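Local coordinates for Pdx2 protein (Plasmodium falciparum, PDB 2ABW) that hydrolyses glutamine to glutamate and ammonia, which is channelled to the partner synthase Pdx1 for making pyridoxal 5'-phosphate, the active form of vitamin B6, at residues 113-118 / 185-190; 137-142 / 167-172. All coordinates share one frame; numbering follows the deposited sequence.

Overall arrangement
Contacts 1 and 2 have centres about 14 Å apart and are joined through the adjacent strands 167-174 and 180-187 of the large mixed sheet. E186 O of contact 1 and K167 N of contact 2 lie 2.8 Å apart and are probably hydrogen-bonded. Next to them, V185 CB packs on K167 O at 3.6 Å. Both segments of contact 2 fall in the sequence between the two segments of contact 1. Contact 1 is the more buried and central: the side chain of L115 is about 11 Å from that of C87, the probable nucleophile. Contact 2 lies away from the glutamine site; the side chain of I138 is about 4 Å from a tetraethylene glycol that probably comes from the crystallisation liquor.

Contact 1 (113-118 / 185-190); sequences GGLDIT and VEQNNC
Q187 spans the gap to the 113-118 segment with an extended side chain whose CG is anti to the backbone N (chi1 -175°). Its CB rests on L115 CD2 at 3.9 Å, and CG and CD then run alongside the carbonyl oxygen of G114. At the tip the primary amide uses both of its ends on D116, the centre of an inverse gamma turn. OE1 accepts a hydrogen bond from the backbone N of D116 at 2.7 Å, with the donor lying in the carbonyl plane, while NE2 donates to D116 OD2 at 3.0 Å along an almost straight N-H...O line (177°). That second bond lies in the amide plane of Q187 but meets the carboxylate from above its plane; the two flat groups are turned 71° apart. NE2 also donates to E165, and these three bonds fix the rotation of the amide. G114 O, 3.4 Å from OE1, is another acceptor and makes no bond with it; a water bridges this oxygen to N188 ND2. L115 spreads its methyls, CD1 meeting V185 CG2 at 3.9 Å and CD2 meeting C190 CB at 3.7 Å, and I117 CD1 meets V185 CG2 tip to tip. Q187 and C190 are the ends of a type II' beta turn that closes the tight hairpin between strands 180-187 and 190-193, so the contact ties this hairpin of the large sheet to strand 115-120 of the small three-stranded sheet.

Contact 2 (137-142 / 167-172); sequences IISDSS and KVLATF
The flat carbonyl of L169 has the methyl I138 CD1 over one face, 3.6 Å from L169 O, while I137 CG2 approaches the same oxygen from the other side at 3.4 Å. I138 N donates to L169 O at 2.8 Å, tilted 35° out of the carbonyl plane toward the face that CD1 covers. This oxygen also receives a CA-H...O contact from I137 CA at 3.4 Å. With chi2 of I138 at 92°, CD1 lies close to V168 O as well, at 3.7 Å. A water donates to both I138 O and V168 O, bridging the two backbones. Although L169 CB points away, CG set opposite the backbone N (chi1 178°) lets CD1 turn back to I138 O at 3.5 Å and to S139 CB. I137 and A170 form an antiparallel non-hydrogen-bonded pair, with I137 CG1 lying 4.1 Å from A170 CB. Beyond it the 137-142 segment leaves the sheet in an ST turn, S141 N donating to S139 OG. On strand 167-174, L169 and A170 both face A184 of strand 180-187 in a classic beta bulge, while helix 204-219 packs here through F205, which touches I137, and Y208, which touches S139, S141 and L169.

Contact 1 (113-118 / 185-190)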
ATOM      1  N   GLY A 113       3.392   1.391  10.716  1.00 18.20           N
ATOM      2  CA  GLY A 113       4.052   2.690  10.470  1.00 16.63           C
ATOM      3  C   GLY A 113       4.670   2.788   9.070  1.00 15.99           C
ATOM      4  O   GLY A 113       4.640   1.801   8.315  1.00 17.68           O
ATOM      5  N   GLY A 114       5.184   4.017   8.765  1.00 15.33           N
ATOM      6  CA  GLY A 114       5.909   4.217   7.481  1.00 15.64           C
ATOM      7  C   GLY A 114       5.394   5.452   6.734  1.00 16.64           C
ATOM      8  O   GLY A 114       6.119   6.082   6.007  1.00 18.24           O
ATOM      9  N   LEU A 115       4.112   5.757   6.906  1.00 16.36           N
ATOM     10  CA  LEU A 115       3.519   6.994   6.361  1.00 15.38           C
ATOM     11  C   LEU A 115       3.078   7.904   7.513  1.00 15.36           C
ATOM     12  O   LEU A 115       2.205   7.489   8.315  1.00 16.14           O
ATOM     13  CB  LEU A 115       2.297   6.623   5.485  1.00 16.41           C
ATOM     14  CG  LEU A 115       2.628   5.793   4.239  1.00 17.46           C
ATOM     15  CD1 LEU A 115       1.363   5.343   3.607  1.00 17.06           C
ATOM     16  CD2 LEU A 115       3.526   6.566   3.334  1.00 17.65           C
ATOM     17  N   ASP A 116       3.665   9.069   7.560  1.00 16.09           N
ATOM     18  CA  ASP A 116       3.346  10.068   8.642  1.00 17.92           C
ATOM     19  C   ASP A 116       2.089  10.818   8.244  1.00 17.13           C
ATOM     20  O   ASP A 116       2.117  11.974   7.849  1.00 17.68           O
ATOM     21  CB  ASP A 116       4.507  10.932   8.988  1.00 18.89           C
ATOM     22  CG  ASP A 116       5.635  10.124   9.677  1.00 24.89           C
ATOM     23  OD1 ASP A 116       5.386   9.040  10.313  1.00 34.77           O
ATOM     24  OD2 ASP A 116       6.790  10.527   9.468  1.00 30.11           O
ATOM     25  N   ILE A 117       0.969  10.084   8.366  1.00 15.62           N
ATOM     26  CA  ILE A 117      -0.342  10.621   8.064  1.00 16.91           C
ATOM     27  C   ILE A 117      -1.342  10.153   9.111  1.00 16.97           C
ATOM     28  O   ILE A 117      -1.160   9.208   9.813  1.00 16.57           O
ATOM     29  CB  ILE A 117      -0.835  10.126   6.684  1.00 16.72           C
ATOM     30  CG1 ILE A 117      -1.100   8.593   6.655  1.00 16.26           C
ATOM     31  CG2 ILE A 117       0.144  10.586   5.603  1.00 16.33           C
ATOM     32  CD1 ILE A 117      -1.428   8.001   5.267  1.00 16.95           C
ATOM     33  N   THR A 118      -2.451  10.884   9.190  1.00 15.89           N
ATOM     34  CA  THR A 118      -3.615  10.434   9.924  1.00 15.71           C
ATOM     35  C   THR A 118      -4.658   9.984   8.955  1.00 16.82           C
ATOM     36  O   THR A 118      -5.004  10.694   7.978  1.00 16.25           O
ATOM     37  CB  THR A 118      -4.242  11.612  10.705  1.00 17.48           C
ATOM     38  OG1 THR A 118      -3.290  12.113  11.645  1.00 17.58           O
ATOM     39  CG2 THR A 118      -5.475  11.263  11.419  1.00 15.47           C
ATOM     40  N   VAL A 185      -0.035   8.653  -1.419  1.00 15.20           N
ATOM     41  CA  VAL A 185       1.098   9.347  -0.790  1.00 15.17           C
ATOM     42  C   VAL A 185       2.325   8.468  -0.878  1.00 15.91           C
ATOM     43  O   VAL A 185       2.203   7.228  -0.974  1.00 15.72           O
ATOM     44  CB  VAL A 185       0.826   9.665   0.705  1.00 16.72           C
ATOM     45  CG1 VAL A 185      -0.242  10.787   0.789  1.00 15.26           C
ATOM     46  CG2 VAL A 185       0.414   8.479   1.546  1.00 16.63           C
ATOM     47  N   GLU A 186       3.477   9.096  -0.795  1.00 15.90           N
ATOM     48  CA  GLU A 186       4.730   8.354  -0.809  1.00 15.16           C
ATOM     49  C   GLU A 186       5.660   8.991   0.203  1.00 16.89           C
ATOM     50  O   GLU A 186       5.807  10.227   0.249  1.00 17.56           O
ATOM     51  CB  GLU A 186       5.304   8.383  -2.243  1.00 15.64           C
ATOM     52  CG  GLU A 186       6.550   7.462  -2.409  1.00 15.95           C
ATOM     53  CD  GLU A 186       6.913   7.250  -3.878  1.00 17.73           C
ATOM     54  OE1 GLU A 186       6.430   8.047  -4.734  1.00 20.34           O
ATOM     55  OE2 GLU A 186       7.742   6.409  -4.185  1.00 20.27           O
ATOM     56  N   GLN A 187       6.355   8.190   0.979  1.00 14.73           N
ATOM     57  CA  GLN A 187       7.282   8.732   1.994  1.00 16.02           C
ATOM     58  C   GLN A 187       8.437   7.731   2.076  1.00 15.95           C
ATOM     59  O   GLN A 187       8.196   6.601   2.469  1.00 16.00           O
ATOM     60  CB  GLN A 187       6.656   8.857   3.376  1.00 16.76           C
ATOM     61  CG  GLN A 187       7.615   9.542   4.371  1.00 17.64           C
ATOM     62  CD  GLN A 187       7.020   9.735   5.685  1.00 17.58           C
ATOM     63  OE1 GLN A 187       5.826   9.418   5.914  1.00 19.85           O
ATOM     64  NE2 GLN A 187       7.864  10.219   6.635  1.00 20.78           N
ATOM     65  N   ASN A 188       9.623   8.182   1.661  1.00 16.08           N
ATOM     66  CA  ASN A 188      10.803   7.305   1.710  1.00 15.01           C
ATOM     67  C   ASN A 188      10.433   6.021   0.936  1.00 14.89           C
ATOM     68  O   ASN A 188       9.912   6.138  -0.190  1.00 16.78           O
ATOM     69  CB  ASN A 188      11.235   7.025   3.127  1.00 17.69           C
ATOM     70  CG  ASN A 188      11.528   8.259   3.950  1.00 20.76           C
ATOM     71  OD1 ASN A 188      12.317   9.062   3.532  1.00 24.81           O
ATOM     72  ND2 ASN A 188      10.824   8.425   5.103  1.00 26.36           N
ATOM     73  N   ASN A 189      10.614   4.843   1.541  1.00 14.71           N
ATOM     74  CA  ASN A 189      10.342   3.578   0.900  1.00 14.89           C
ATOM     75  C   ASN A 189       8.890   3.092   0.855  1.00 14.76           C
ATOM     76  O   ASN A 189       8.593   1.980   0.385  1.00 15.63           O
ATOM     77  CB  ASN A 189      11.188   2.487   1.553  1.00 14.03           C
ATOM     78  CG  ASN A 189      10.999   2.403   3.038  1.00 16.31           C
ATOM     79  OD1 ASN A 189      11.167   3.395   3.738  1.00 17.64           O
ATOM     80  ND2 ASN A 189      10.687   1.176   3.581  1.00 15.40           N
ATOM     81  N   CYS A 190       7.966   3.919   1.349  1.00 14.71           N
ATOM     82  CA  CYS A 190       6.565   3.587   1.496  1.00 14.80           C
ATOM     83  C   CYS A 190       5.624   4.293   0.542  1.00 14.81           C
ATOM     84  O   CYS A 190       5.728   5.490   0.340  1.00 15.89           O
ATOM     85  CB  CYS A 190       6.093   3.926   2.906  1.00 14.52           C
ATOM     86  SG  CYS A 190       7.037   3.035   4.210  1.00 18.73           S
TER
HETATM   87  O   HOH W   1       8.791   6.262   5.981  1.00 24.39           O

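Contact 2 (137-142 / 167-172)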
ATOM      1  N   ILE A 137      -2.098  13.370 -10.832  1.00 17.59           N
ATOM      2  CA  ILE A 137      -0.941  12.710 -10.341  1.00 18.30           C
ATOM      3  C   ILE A 137       0.308  13.599 -10.435  1.00 19.98           C
ATOM      4  O   ILE A 137       0.608  14.140 -11.507  1.00 22.70           O
ATOM      5  CB  ILE A 137      -0.689  11.395 -11.065  1.00 17.79           C
ATOM      6  CG1 ILE A 137      -1.910  10.434 -10.979  1.00 17.87           C
ATOM      7  CG2 ILE A 137       0.571  10.741 -10.491  1.00 21.17           C
ATOM      8  CD1 ILE A 137      -1.811   9.069 -11.701  1.00 22.55           C
ATOM      9  N   ILE A 138       0.940  13.815  -9.330  1.00 16.87           N
ATOM     10  CA  ILE A 138       2.070  14.695  -9.209  1.00 17.97           C
ATOM     11  C   ILE A 138       3.318  13.891  -9.283  1.00 16.88           C
ATOM     12  O   ILE A 138       3.861  13.411  -8.294  1.00 17.25           O
ATOM     13  CB  ILE A 138       2.046  15.491  -7.927  1.00 19.79           C
ATOM     14  CG1 ILE A 138       0.732  16.293  -7.834  1.00 24.27           C
ATOM     15  CG2 ILE A 138       3.278  16.455  -7.859  1.00 21.08           C
ATOM     16  CD1 ILE A 138      -0.346  15.543  -7.114  1.00 24.44           C
ATOM     17  N   SER A 139       3.707  13.634 -10.554  1.00 17.29           N
ATOM     18  CA  SER A 139       4.840  12.699 -10.836  1.00 16.51           C
ATOM     19  C   SER A 139       5.351  12.958 -12.222  1.00 15.33           C
ATOM     20  O   SER A 139       4.621  13.450 -13.058  1.00 18.94           O
ATOM     21  CB  SER A 139       4.369  11.243 -10.753  1.00 16.96           C
ATOM     22  OG  SER A 139       5.428  10.294 -10.937  1.00 15.64           O
ATOM     23  N   ASP A 140       6.627  12.596 -12.435  1.00 13.90           N
ATOM     24  CA  ASP A 140       7.244  12.639 -13.760  1.00 15.77           C
ATOM     25  C   ASP A 140       7.389  11.162 -14.256  1.00 15.28           C
ATOM     26  O   ASP A 140       7.923  10.932 -15.347  1.00 16.25           O
ATOM     27  CB  ASP A 140       8.601  13.224 -13.719  1.00 17.25           C
ATOM     28  CG  ASP A 140       8.638  14.588 -13.165  1.00 24.45           C
ATOM     29  OD1 ASP A 140       7.758  15.391 -13.558  1.00 24.66           O
ATOM     30  OD2 ASP A 140       9.572  14.862 -12.357  1.00 29.65           O
ATOM     31  N   SER A 141       6.851  10.184 -13.539  1.00 15.56           N
ATOM     32  CA  SER A 141       7.085   8.769 -13.931  1.00 14.80           C
ATOM     33  C   SER A 141       6.328   8.435 -15.216  1.00 13.72           C
ATOM     34  O   SER A 141       5.171   8.851 -15.408  1.00 14.45           O
ATOM     35  CB  SER A 141       6.578   7.822 -12.866  1.00 15.13           C
ATOM     36  OG  SER A 141       6.561   6.468 -13.356  1.00 16.06           O
ATOM     37  N   SER A 142       6.959   7.671 -16.139  1.00 15.60           N
ATOM     38  CA  SER A 142       6.221   7.186 -17.280  1.00 16.30           C
ATOM     39  C   SER A 142       5.132   6.162 -17.012  1.00 15.83           C
ATOM     40  O   SER A 142       4.347   5.855 -17.943  1.00 17.54           O
ATOM     41  CB  SER A 142       7.224   6.583 -18.321  1.00 18.25           C
ATOM     42  OG  SER A 142       7.789   5.455 -17.772  1.00 18.99           O
ATOM     43  N   LYS A 167       5.165  12.967   0.412  1.00 19.23           N
ATOM     44  CA  LYS A 167       4.784  13.521  -0.863  1.00 19.47           C
ATOM     45  C   LYS A 167       3.369  13.078  -1.262  1.00 18.50           C
ATOM     46  O   LYS A 167       2.995  11.906  -1.163  1.00 18.49           O
ATOM     47  CB  LYS A 167       5.782  13.070  -1.887  1.00 21.90           C
ATOM     48  CG  LYS A 167       7.262  13.417  -1.477  1.00 30.67           C
ATOM     49  CD  LYS A 167       7.518  14.812  -0.845  1.00 36.42           C
ATOM     50  CE  LYS A 167       8.932  14.884  -0.156  1.00 38.53           C
ATOM     51  NZ  LYS A 167       9.314  16.310   0.209  1.00 39.09           N
ATOM     52  N   VAL A 168       2.519  14.019  -1.574  1.00 18.17           N
ATOM     53  CA  VAL A 168       1.205  13.739  -2.068  1.00 18.01           C
ATOM     54  C   VAL A 168       1.391  13.410  -3.533  1.00 18.98           C
ATOM     55  O   VAL A 168       1.831  14.287  -4.381  1.00 22.04           O
ATOM     56  CB  VAL A 168       0.210  14.919  -1.871  1.00 17.96           C
ATOM     57  CG1 VAL A 168      -1.112  14.642  -2.633  1.00 20.98           C
ATOM     58  CG2 VAL A 168       0.012  15.117  -0.407  1.00 20.72           C
ATOM     59  N   LEU A 169       1.155  12.167  -3.849  1.00 16.13           N
ATOM     60  CA  LEU A 169       1.399  11.651  -5.174  1.00 16.39           C
ATOM     61  C   LEU A 169       0.188  11.815  -6.088  1.00 15.75           C
ATOM     62  O   LEU A 169       0.284  11.963  -7.301  1.00 17.79           O
ATOM     63  CB  LEU A 169       1.836  10.150  -5.032  1.00 17.03           C
ATOM     64  CG  LEU A 169       2.082   9.454  -6.315  1.00 17.66           C
ATOM     65  CD1 LEU A 169       3.175  10.127  -7.201  1.00 20.07           C
ATOM     66  CD2 LEU A 169       2.381   7.975  -6.042  1.00 17.66           C
ATOM     67  N   ALA A 170      -1.039  11.659  -5.548  1.00 15.34           N
ATOM     68  CA  ALA A 170      -2.226  11.799  -6.367  1.00 14.45           C
ATOM     69  C   ALA A 170      -3.389  12.302  -5.534  1.00 16.13           C
ATOM     70  O   ALA A 170      -3.529  11.917  -4.354  1.00 14.88           O
ATOM     71  CB  ALA A 170      -2.621  10.460  -6.972  1.00 13.61           C
ATOM     72  N   THR A 171      -4.207  13.175  -6.126  1.00 14.96           N
ATOM     73  CA  THR A 171      -5.391  13.740  -5.523  1.00 15.94           C
ATOM     74  C   THR A 171      -6.521  13.638  -6.538  1.00 16.67           C
ATOM     75  O   THR A 171      -6.331  13.310  -7.701  1.00 16.53           O
ATOM     76  CB  THR A 171      -5.211  15.186  -5.148  1.00 16.23           C
ATOM     77  OG1 THR A 171      -4.998  15.978  -6.346  1.00 17.04           O
ATOM     78  CG2 THR A 171      -4.060  15.328  -4.207  1.00 18.26           C
ATOM     79  N   PHE A 172      -7.751  13.806  -6.028  1.00 16.51           N
ATOM     80  CA  PHE A 172      -8.915  13.858  -6.898  1.00 15.54           C
ATOM     81  C   PHE A 172      -9.960  14.738  -6.353  1.00 17.89           C
ATOM     82  O   PHE A 172      -9.929  15.077  -5.187  1.00 16.93           O
ATOM     83  CB  PHE A 172      -9.517  12.472  -7.132  1.00 15.10           C
ATOM     84  CG  PHE A 172     -10.111  11.806  -5.879  1.00 16.23           C
ATOM     85  CD1 PHE A 172      -9.314  10.975  -5.098  1.00 18.89           C
ATOM     86  CD2 PHE A 172     -11.427  11.883  -5.606  1.00 18.35           C
ATOM     87  CE1 PHE A 172      -9.847  10.366  -4.007  1.00 18.56           C
ATOM     88  CE2 PHE A 172     -11.963  11.247  -4.537  1.00 17.68           C
ATOM     89  CZ  PHE A 172     -11.182  10.495  -3.759  1.00 19.18           C
TER
HETATM   90  O   HOH W   2       4.710  14.007  -5.660  1.00 47.99           O